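Local coordinates for protein probable TonB-dependent siderophore receptor PiuA (Acinetobacter baumannii, PDB 5FP1) that probably takes part in the first step of iron uptake by binding iron-chelating siderophores at the outer membrane, and may bind ferric enterobactin with micromolar affinity, at residues S420-D425 with G438-K443; S465-Y470 with A492-L497; P517-T522 with K547-V552. All blocks are in the same frame, centred on the assembly; numbering follows the deposited sequence.

Interaction 1. Residues S420-D425 with G438-K443. With C8E ((hydroxyethyloxy)tri(ethyloxy)octane), chain E.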
loop_
_atom_site.group_PDB
_atom_site.type_symbol
_atom_site.label_atom_id
_atom_site.label_comp_id
_atom_site.label_asym_id
_atom_site.label_seq_id
_atom_site.Cartn_x
_atom_site.Cartn_y
_atom_site.Cartn_z
ATOM N N SER A 420 15.213 18.205 -0.084
ATOM C CA SER A 420 16.219 17.220 0.217
ATOM C C SER A 420 17.309 17.136 -0.808
ATOM O O SER A 420 17.139 17.515 -1.967
ATOM C CB SER A 420 15.563 15.840 0.352
ATOM O OG SER A 420 14.653 15.589 -0.676
ATOM N N VAL A 421 18.439 16.595 -0.370
ATOM C CA VAL A 421 19.585 16.345 -1.217
ATOM C C VAL A 421 20.126 14.975 -0.805
ATOM O O VAL A 421 20.114 14.651 0.381
ATOM C CB VAL A 421 20.695 17.394 -0.964
ATOM C CG1 VAL A 421 21.854 17.204 -1.939
ATOM C CG2 VAL A 421 20.141 18.812 -1.030
ATOM N N TYR A 422 20.588 14.174 -1.763
ATOM C CA TYR A 422 21.110 12.871 -1.458
ATOM C C TYR A 422 22.246 12.459 -2.406
ATOM O O TYR A 422 22.412 12.995 -3.501
ATOM C CB TYR A 422 19.978 11.812 -1.541
ATOM C CG TYR A 422 19.469 11.674 -2.941
ATOM C CD1 TYR A 422 18.495 12.535 -3.438
ATOM C CD2 TYR A 422 20.010 10.734 -3.802
ATOM C CE1 TYR A 422 18.076 12.449 -4.757
ATOM C CE2 TYR A 422 19.600 10.648 -5.110
ATOM C CZ TYR A 422 18.640 11.512 -5.584
ATOM O OH TYR A 422 18.243 11.386 -6.890
ATOM N N LEU A 423 23.012 11.481 -1.948
ATOM C CA LEU A 423 24.004 10.786 -2.763
ATOM C C LEU A 423 23.830 9.297 -2.562
ATOM O O LEU A 423 23.798 8.820 -1.411
ATOM C CB LEU A 423 25.415 11.114 -2.285
ATOM C CG LEU A 423 25.966 12.531 -2.180
ATOM C CD1 LEU A 423 25.799 13.306 -3.466
ATOM C CD2 LEU A 423 25.348 13.278 -1.016
ATOM N N LEU A 424 23.753 8.562 -3.660
ATOM C CA LEU A 424 23.737 7.117 -3.623
ATOM C C LEU A 424 24.845 6.647 -4.551
ATOM O O LEU A 424 24.963 7.135 -5.671
ATOM C CB LEU A 424 22.402 6.548 -4.116
ATOM C CG LEU A 424 21.173 6.852 -3.258
ATOM C CD1 LEU A 424 19.916 6.677 -4.090
ATOM C CD2 LEU A 424 21.089 5.953 -2.037
ATOM N N ASP A 425 25.672 5.723 -4.073
ATOM C CA ASP A 425 26.811 5.232 -4.865
ATOM C C ASP A 425 27.096 3.787 -4.484
ATOM O O ASP A 425 27.254 3.462 -3.302
ATOM C CB ASP A 425 28.024 6.127 -4.602
ATOM C CG ASP A 425 29.235 5.818 -5.509
ATOM O OD1 ASP A 425 29.104 5.095 -6.518
ATOM O OD2 ASP A 425 30.334 6.334 -5.189
ATOM N N GLY A 438 24.710 5.268 0.867
ATOM C CA GLY A 438 23.695 6.293 0.624
ATOM C C GLY A 438 23.640 7.235 1.793
ATOM O O GLY A 438 23.806 6.824 2.961
ATOM N N LEU A 439 23.405 8.501 1.481
ATOM C CA LEU A 439 23.336 9.556 2.476
ATOM C C LEU A 439 22.307 10.582 2.002
ATOM O O LEU A 439 22.363 11.012 0.869
ATOM C CB LEU A 439 24.713 10.209 2.594
ATOM C CG LEU A 439 24.923 11.288 3.633
ATOM C CD1 LEU A 439 24.670 10.788 5.041
ATOM C CD2 LEU A 439 26.354 11.796 3.509
ATOM N N ARG A 440 21.399 10.991 2.876
ATOM C CA ARG A 440 20.354 11.924 2.473
ATOM C C ARG A 440 20.071 12.899 3.588
ATOM O O ARG A 440 20.023 12.510 4.760
ATOM C CB ARG A 440 19.069 11.159 2.099
ATOM C CG ARG A 440 17.899 12.058 1.735
ATOM C CD ARG A 440 16.819 11.306 0.969
ATOM N NE ARG A 440 15.607 12.083 0.926
ATOM C CZ ARG A 440 14.748 12.089 -0.084
ATOM N NH1 ARG A 440 14.933 11.305 -1.127
ATOM N NH2 ARG A 440 13.660 12.837 0.011
ATOM N N TRP A 441 19.851 14.161 3.217
ATOM C CA TRP A 441 19.459 15.176 4.157
ATOM C C TRP A 441 18.090 15.718 3.758
ATOM O O TRP A 441 17.888 16.113 2.597
ATOM C CB TRP A 441 20.469 16.336 4.152
ATOM C CG TRP A 441 19.990 17.508 4.971
ATOM C CD1 TRP A 441 20.069 17.652 6.334
ATOM C CD2 TRP A 441 19.308 18.683 4.484
ATOM N NE1 TRP A 441 19.500 18.847 6.719
ATOM C CE2 TRP A 441 19.025 19.497 5.606
ATOM C CE3 TRP A 441 18.904 19.122 3.207
ATOM C CZ2 TRP A 441 18.368 20.731 5.489
ATOM C CZ3 TRP A 441 18.248 20.333 3.091
ATOM C CH2 TRP A 441 17.993 21.130 4.229
ATOM N N ASP A 442 17.156 15.697 4.703
ATOM C CA ASP A 442 15.788 16.158 4.478
ATOM C C ASP A 442 15.469 17.326 5.396
ATOM O O ASP A 442 15.830 17.325 6.579
ATOM C CB ASP A 442 14.765 15.045 4.754
ATOM C CG ASP A 442 14.650 14.065 3.617
ATOM O OD1 ASP A 442 13.907 14.355 2.671
ATOM O OD2 ASP A 442 15.314 13.010 3.652
ATOM N N LYS A 443 14.776 18.316 4.842
ATOM C CA LYS A 443 14.100 19.309 5.649
ATOM C C LYS A 443 12.604 19.154 5.447
ATOM O O LYS A 443 12.136 19.009 4.308
ATOM C CB LYS A 443 14.546 20.712 5.227
ATOM C CG LYS A 443 13.803 21.824 5.942
ATOM C CD LYS A 443 14.357 23.181 5.532
ATOM C CE LYS A 443 13.622 24.308 6.249
ATOM N NZ LYS A 443 13.958 25.625 5.645
HETATM C C1 C8E E . 24.015 14.624 1.012
HETATM C C2 C8E E . 23.642 15.198 2.361
HETATM C C3 C8E E . 24.892 15.592 3.127
HETATM C C4 C8E E . 24.733 15.436 4.638
HETATM C C5 C8E E . 24.411 16.766 5.312
HETATM C C6 C8E E . 24.946 16.830 6.741
HETATM C C7 C8E E . 24.488 18.109 7.441
HETATM C C8 C8E E . 23.995 17.855 8.866
HETATM O O9 C8E E . 22.675 18.384 9.024
HETATM C C10 C8E E . 22.218 18.349 10.382
HETATM C C11 C8E E . 20.859 17.649 10.460
HETATM O O12 C8E E . 20.482 17.318 11.804
HETATM C C13 C8E E . 21.505 16.682 12.577
HETATM C C14 C8E E . 22.071 15.460 11.855
HETATM O O15 C8E E . 23.250 14.986 12.510
HETATM C C16 C8E E . 24.450 15.563 11.999
HETATM C C17 C8E E . 25.322 14.468 11.399
HETATM O O18 C8E E . 26.200 15.040 10.431
HETATM C C19 C8E E . 26.493 14.108 9.393
HETATM C C20 C8E E . 27.510 14.703 8.430
HETATM O O21 C8E E . 27.518 13.923 7.229
#
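Val-421 and Leu-423 pair with Trp-441 and Leu-439 in an antiparallel beta hairpin of the TonB-dependent receptor barrel, built from strands 405-428 and 433-450. Four backbone hydrogen bonds join the two hydrogen-bonded pairs, among them Trp-441 N to Val-421 O at 2.9 Å and Leu-423 N to Leu-439 O at 2.9 Å. The strands run almost exactly antiparallel, at 178°, and alternate residues fall on opposite faces. Val-421, Leu-423, Leu-439 and Trp-441 make an apolar surface. The alkyl tail of the detergent C8E lies against two of them: its C2 is 3.8 Å from Trp-441 CB, and its C3 is 4.1 Å from Leu-439 CD2. This is consistent with the lipid-facing side of a membrane barrel. Trp-441 NE1 is hydrogen-bonded to Asp-466 OD2 on the neighbouring strand. Ser-420, Tyr-422, Leu-424, Arg-440 and Asp-442 lie on the buried face, where Lys-32 packs against Leu-424 and Arg-440 and forms a cation-pi contact with the Tyr-422 ring. Tyr-422 OH is hydrogen-bonded to Asn-350 OD1, and Tyr-422 CB lies 3.8 Å from Arg-440 CB. Arg-440 extends along this face with CG anti to the backbone N (chi1 177°), which brings its guanidinium edge to Asp-442. The result is a side-on salt bridge, with Arg-440 NE 2.9 Å from Asp-442 OD2 and Arg-440 NH2 3.1 Å from Asp-442 OD1, which it meets on the syn lone pair. Two nitrogens thus fix the rotation of the guanidinium, and Ser-420 OG sits over one of its faces, 3.0 Å from Arg-440 NH2 but badly angled for a hydrogen bond.

Interaction 2. Residues S465-Y470 with A492-L497; sequences SDFVTY and ASPVGL. With C8E ((hydroxyethyloxy)tri(ethyloxy)octane), chain E.
The Phe-467 ring receives the methyl of Ala-492 over one face, in a CH-pi contact that places Ala-492 CB 4.0 Å from the ring centroid and 29° off the normal. The methyl is displaced toward one side of the ring, so its closest approach is 3.5 Å, to Phe-467 CD2. Pro-494 CG comes obliquely to the same ring. The ring reaches this position because Phe-467 CG stands between its own backbone N and carbonyl carbon (chi1 45°). Beside it, Thr-469 turns its CG2 methyl to Ala-492, 4.2 Å from Ala-492 CB. All these side chains lie on the buried side of a barrel hairpin, strands 459-476 and 482-493, at the point where the second strand ends. On the side of the strand away from Phe-467, Val-468 CG2 lies 3.9 Å from C14 of the detergent C8E. Between these two segments there is no backbone pairing; Ala-492 N is hydrogen-bonded to Ser-125 OG of the plug region. From Pro-494 to Leu-497 the chain makes a type II beta turn, with Gly-496 at positive phi. A water bridges the two segments, donating to Ser-465 OG at 3.0 Å and accepting from Val-495 N at 3.0 Å. Ser-465 OG is also hydrogen-bonded to Asn-463.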
loop_
_atom_site.group_PDB
_atom_site.type_symbol
_atom_site.label_atom_id
_atom_site.label_comp_id
_atom_site.label_asym_id
_atom_site.label_seq_id
_atom_site.Cartn_x
_atom_site.Cartn_y
_atom_site.Cartn_z
ATOM N N SER A 465 11.341 19.817 11.073
ATOM C CA SER A 465 12.293 18.744 11.393
ATOM C C SER A 465 13.318 18.754 10.272
ATOM O O SER A 465 13.004 19.048 9.117
ATOM C CB SER A 465 11.589 17.381 11.415
ATOM O OG SER A 465 10.637 17.290 12.470
ATOM N N ASP A 466 14.557 18.477 10.598
ATOM C CA ASP A 466 15.494 18.180 9.557
ATOM C C ASP A 466 16.368 17.027 10.025
ATOM O O ASP A 466 16.651 16.886 11.211
ATOM C CB ASP A 466 16.251 19.410 9.118
ATOM C CG ASP A 466 17.363 19.719 9.996
ATOM O OD1 ASP A 466 17.076 20.159 11.121
ATOM O OD2 ASP A 466 18.516 19.498 9.566
ATOM N N PHE A 467 16.716 16.143 9.114
ATOM C CA PHE A 467 17.301 14.876 9.570
ATOM C C PHE A 467 18.162 14.295 8.477
ATOM O O PHE A 467 17.966 14.567 7.289
ATOM C CB PHE A 467 16.198 13.890 10.010
ATOM C CG PHE A 467 15.030 13.794 9.061
ATOM C CD1 PHE A 467 13.915 14.607 9.211
ATOM C CD2 PHE A 467 15.021 12.852 8.047
ATOM C CE1 PHE A 467 12.828 14.489 8.348
ATOM C CE2 PHE A 467 13.951 12.746 7.177
ATOM C CZ PHE A 467 12.856 13.572 7.317
ATOM N N VAL A 468 19.156 13.526 8.880
ATOM C CA VAL A 468 20.038 12.873 7.933
ATOM C C VAL A 468 19.816 11.388 8.073
ATOM O O VAL A 468 19.774 10.875 9.195
ATOM C CB VAL A 468 21.514 13.208 8.264
ATOM C CG1 VAL A 468 22.483 12.389 7.408
ATOM C CG2 VAL A 468 21.737 14.698 8.078
ATOM N N THR A 469 19.666 10.699 6.950
ATOM C CA THR A 469 19.534 9.261 6.987
ATOM C C THR A 469 20.563 8.634 6.057
ATOM O O THR A 469 21.146 9.309 5.175
ATOM C CB THR A 469 18.117 8.800 6.588
ATOM O OG1 THR A 469 17.782 9.312 5.301
ATOM C CG2 THR A 469 17.129 9.309 7.585
ATOM N N TYR A 470 20.826 7.353 6.270
ATOM C CA TYR A 470 21.827 6.704 5.454
ATOM C C TYR A 470 21.679 5.222 5.279
ATOM O O TYR A 470 20.816 4.575 5.867
ATOM C CB TYR A 470 23.216 7.056 5.996
ATOM C CG TYR A 470 23.485 6.569 7.400
ATOM C CD1 TYR A 470 23.126 7.336 8.509
ATOM C CD2 TYR A 470 24.153 5.376 7.618
ATOM C CE1 TYR A 470 23.387 6.888 9.801
ATOM C CE2 TYR A 470 24.437 4.929 8.907
ATOM C CZ TYR A 470 24.042 5.680 9.994
ATOM O OH TYR A 470 24.328 5.221 11.274
ATOM N N ALA A 492 13.764 7.987 9.405
ATOM C CA ALA A 492 13.214 9.002 10.292
ATOM C C ALA A 492 11.781 9.321 9.812
ATOM O O ALA A 492 11.505 9.330 8.600
ATOM C CB ALA A 492 14.077 10.256 10.271
ATOM N N SER A 493 10.881 9.532 10.768
ATOM C CA SER A 493 9.448 9.749 10.481
ATOM C C SER A 493 8.948 10.907 11.336
ATOM O O SER A 493 8.771 10.763 12.552
ATOM C CB SER A 493 8.623 8.473 10.739
ATOM O OG SER A 493 7.262 8.614 10.276
ATOM N N PRO A 494 8.802 12.079 10.724
ATOM C CA PRO A 494 8.425 13.275 11.470
ATOM C C PRO A 494 6.940 13.293 11.796
ATOM O O PRO A 494 6.131 12.661 11.106
ATOM C CB PRO A 494 8.762 14.410 10.500
ATOM C CG PRO A 494 8.558 13.803 9.147
ATOM C CD PRO A 494 8.989 12.363 9.287
ATOM N N VAL A 495 6.568 13.987 12.861
ATOM C CA VAL A 495 5.152 14.178 13.158
ATOM C C VAL A 495 4.535 15.001 12.026
ATOM O O VAL A 495 5.174 15.867 11.454
ATOM C CB VAL A 495 4.912 14.858 14.525
ATOM C CG1 VAL A 495 5.321 16.304 14.474
ATOM C CG2 VAL A 495 3.456 14.734 14.940
ATOM N N GLY A 496 3.290 14.687 11.703
ATOM C CA GLY A 496 2.543 15.332 10.606
ATOM C C GLY A 496 2.795 14.733 9.227
ATOM O O GLY A 496 2.361 15.274 8.226
ATOM N N LEU A 497 3.523 13.621 9.168
ATOM C CA LEU A 497 3.867 13.020 7.879
ATOM C C LEU A 497 2.650 12.639 7.023
ATOM O O LEU A 497 2.758 12.563 5.796
ATOM C CB LEU A 497 4.756 11.793 8.101
ATOM C CG LEU A 497 5.245 11.109 6.820
ATOM C CD1 LEU A 497 6.094 12.068 5.990
ATOM C CD2 LEU A 497 6.007 9.846 7.157
HETATM C C1 C8E E . 24.015 14.624 1.012
HETATM C C2 C8E E . 23.642 15.198 2.361
HETATM C C3 C8E E . 24.892 15.592 3.127
HETATM C C4 C8E E . 24.733 15.436 4.638
HETATM C C5 C8E E . 24.411 16.766 5.312
HETATM C C6 C8E E . 24.946 16.830 6.741
HETATM C C7 C8E E . 24.488 18.109 7.441
HETATM C C8 C8E E . 23.995 17.855 8.866
HETATM O O9 C8E E . 22.675 18.384 9.024
HETATM C C10 C8E E . 22.218 18.349 10.382
HETATM C C11 C8E E . 20.859 17.649 10.460
HETATM O O12 C8E E . 20.482 17.318 11.804
HETATM C C13 C8E E . 21.505 16.682 12.577
HETATM C C14 C8E E . 22.071 15.460 11.855
HETATM O O15 C8E E . 23.250 14.986 12.510
HETATM C C16 C8E E . 24.450 15.563 11.999
HETATM C C17 C8E E . 25.322 14.468 11.399
HETATM O O18 C8E E . 26.200 15.040 10.431
HETATM C C19 C8E E . 26.493 14.108 9.393
HETATM C C20 C8E E . 27.510 14.703 8.430
HETATM O O21 C8E E . 27.518 13.923 7.229
HETATM O O HOH W 1 9.002 15.348 14.030
#

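Interaction 3. Residues P517-T522 with K547-V552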
loop_
_atom_site.group_PDB
_atom_site.type_symbol
_atom_site.label_atom_id
_atom_site.label_comp_id
_atom_site.label_asym_id
_atom_site.label_seq_id
_atom_site.Cartn_x
_atom_site.Cartn_y
_atom_site.Cartn_z
ATOM N N PRO A 517 11.635 13.740 15.133
ATOM C CA PRO A 517 11.144 12.564 14.403
ATOM C C PRO A 517 11.396 11.238 15.086
ATOM O O PRO A 517 12.374 11.080 15.825
ATOM C CB PRO A 517 11.930 12.602 13.091
ATOM C CG PRO A 517 12.354 14.015 12.923
ATOM C CD PRO A 517 12.525 14.578 14.314
ATOM N N GLU A 518 10.524 10.277 14.809
ATOM C CA GLU A 518 10.782 8.898 15.190
ATOM C C GLU A 518 11.993 8.410 14.436
ATOM O O GLU A 518 12.277 8.875 13.345
ATOM C CB GLU A 518 9.588 8.021 14.855
ATOM C CG GLU A 518 8.329 8.375 15.644
ATOM C CD GLU A 518 7.226 7.364 15.432
ATOM O OE1 GLU A 518 6.922 7.036 14.253
ATOM O OE2 GLU A 518 6.649 6.894 16.431
ATOM N N GLU A 519 12.704 7.460 15.023
ATOM C CA GLU A 519 13.933 6.953 14.444
ATOM C C GLU A 519 13.857 5.448 14.377
ATOM O O GLU A 519 13.426 4.783 15.342
ATOM C CB GLU A 519 15.146 7.368 15.281
ATOM C CG GLU A 519 15.387 8.859 15.324
ATOM C CD GLU A 519 16.536 9.207 16.264
ATOM O OE1 GLU A 519 17.688 9.113 15.850
ATOM O OE2 GLU A 519 16.286 9.510 17.428
ATOM N N ALA A 520 14.238 4.911 13.228
ATOM C CA ALA A 520 14.174 3.478 12.994
ATOM C C ALA A 520 15.430 3.043 12.264
ATOM O O ALA A 520 16.158 3.869 11.678
ATOM C CB ALA A 520 12.933 3.109 12.180
ATOM N N GLN A 521 15.649 1.746 12.254
ATOM C CA GLN A 521 16.805 1.196 11.585
ATOM C C GLN A 521 16.598 -0.263 11.220
ATOM O O GLN A 521 15.787 -0.979 11.828
ATOM C CB GLN A 521 18.057 1.388 12.457
ATOM C CG GLN A 521 17.963 0.598 13.753
ATOM C CD GLN A 521 19.059 0.901 14.769
ATOM O OE1 GLN A 521 19.924 1.745 14.565
ATOM N NE2 GLN A 521 19.015 0.197 15.873
ATOM N N THR A 522 17.340 -0.705 10.202
ATOM C CA THR A 522 17.363 -2.090 9.796
ATOM C C THR A 522 18.802 -2.587 9.684
ATOM O O THR A 522 19.638 -1.959 9.023
ATOM C CB THR A 522 16.654 -2.276 8.443
ATOM O OG1 THR A 522 15.260 -1.967 8.589
ATOM C CG2 THR A 522 16.802 -3.715 7.913
ATOM N N LYS A 547 11.912 0.220 15.366
ATOM C CA LYS A 547 11.728 1.641 15.627
ATOM C C LYS A 547 12.133 1.893 17.074
ATOM O O LYS A 547 11.319 1.779 17.996
ATOM C CB LYS A 547 10.292 2.079 15.355
ATOM C CG LYS A 547 10.125 3.578 15.404
ATOM C CD LYS A 547 8.674 4.001 15.327
ATOM C CE LYS A 547 8.083 3.837 13.955
ATOM N NZ LYS A 547 6.625 4.227 13.986
ATOM N N GLN A 548 13.413 2.199 17.261
ATOM C CA GLN A 548 13.993 2.267 18.594
ATOM C C GLN A 548 13.638 3.578 19.281
ATOM O O GLN A 548 13.823 3.722 20.469
ATOM C CB GLN A 548 15.518 2.055 18.523
ATOM C CG GLN A 548 16.315 3.208 17.944
ATOM C CD GLN A 548 16.333 3.240 16.430
ATOM O OE1 GLN A 548 15.712 2.427 15.768
ATOM N NE2 GLN A 548 17.047 4.197 15.877
ATOM N N ASN A 549 13.115 4.542 18.533
ATOM C CA ASN A 549 12.543 5.732 19.132
ATOM C C ASN A 549 11.171 5.963 18.547
ATOM O O ASN A 549 11.032 6.523 17.437
ATOM C CB ASN A 549 13.427 6.960 18.877
ATOM C CG ASN A 549 14.589 7.025 19.820
ATOM O OD1 ASN A 549 14.430 7.370 20.993
ATOM N ND2 ASN A 549 15.754 6.656 19.338
ATOM N N THR A 550 10.168 5.499 19.283
ATOM C CA THR A 550 8.774 5.587 18.882
ATOM C C THR A 550 8.098 6.661 19.692
ATOM O O THR A 550 8.333 6.778 20.914
ATOM C CB THR A 550 8.067 4.249 19.165
ATOM O OG1 THR A 550 8.685 3.203 18.407
ATOM C CG2 THR A 550 6.581 4.307 18.822
ATOM N N ARG A 551 7.245 7.441 19.038
ATOM C CA ARG A 551 6.508 8.484 19.723
ATOM C C ARG A 551 5.398 7.830 20.527
ATOM O O ARG A 551 4.674 7.007 20.007
ATOM C CB ARG A 551 5.913 9.487 18.729
ATOM C CG ARG A 551 5.365 10.751 19.397
ATOM C CD ARG A 551 5.163 11.853 18.366
ATOM N NE ARG A 551 4.227 11.484 17.336
ATOM C CZ ARG A 551 4.509 11.213 16.066
ATOM N NH1 ARG A 551 5.743 11.242 15.571
ATOM N NH2 ARG A 551 3.509 10.905 15.270
ATOM N N VAL A 552 5.232 8.192 21.792
ATOM C CA VAL A 552 4.155 7.632 22.580
ATOM C C VAL A 552 3.517 8.746 23.411
ATOM O O VAL A 552 4.101 9.801 23.575
ATOM C CB VAL A 552 4.631 6.485 23.505
ATOM C CG1 VAL A 552 5.194 5.318 22.691
ATOM C CG2 VAL A 552 5.656 6.993 24.489
HETATM O O HOH W 2 17.879 5.527 13.182
#
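Glu-519 and Asn-549 face each other as an antiparallel hydrogen-bonded pair, Glu-519 N meeting Asn-549 O at 3.1 Å on a carbonyl lone pair and Asn-549 N meeting Glu-519 O at 3.2 Å. Glu-518 makes the charged contacts between the segments. Its chain is extended beyond CG, with CG anti to the carbonyl carbon (chi1 -64°), and its two carboxylate oxygens take different partners. Glu-518 OE2 accepts a nearly straight bond from Arg-551 N at 2.7 Å, through its anti lone pair, while Glu-518 OE1 forms a salt bridge with Lys-547 NZ at 2.8 Å. The ammonium approaches from above the carboxylate plane, 42° out of it, as the lysine chain bends at chi3 to reach across the acid. These two partners fix the carboxylate's rotation, and the guanidinium of Arg-551 may add a favourable electrostatic term, although none of its N-H groups points at the acid. In this barrel hairpin of strands 518-531 and 536-555, the second strand is interrupted by a classic beta bulge: both Gln-548 and Asn-549 face Glu-519, and the chain turns a corner there. Gln-548 folds back at chi2, which lays its amide over that of Gln-521; the amide planes are 28° apart and stacked, with Gln-548 OE1 3.5 Å from Gln-521 CG. Gln-521 OE1 is hydrogen-bonded to Tyr-488 OH and its NE2 to Glu-546 OE2. Next to the bulge, Ala-520 CB packs on Lys-547 CA, 3.9 Å away. A water accepts from Gln-548 NE2 at 3.1 Å and donates to Ala-520 O at 2.8 Å.

The three contacts follow one another along the chain and around the barrel wall. Interactions 1 and 2 have centres 12 Å apart and are joined strand to strand, probably through hydrogen bonds such as Arg-440 N to Thr-469 O at 2.9 Å. Interactions 2 and 3 are closer, with centres 10 Å apart, and probably meet through Glu-518 N and Ser-493 O, also at 2.9 Å; Pro-517 packs on Ser-465 beside this join. Interaction 3 does not touch interaction 1, their nearest atoms being about 8 Å apart. One detergent molecule lies along the outer faces of interactions 1 and 2, touching Trp-441, Asp-466 and Val-468.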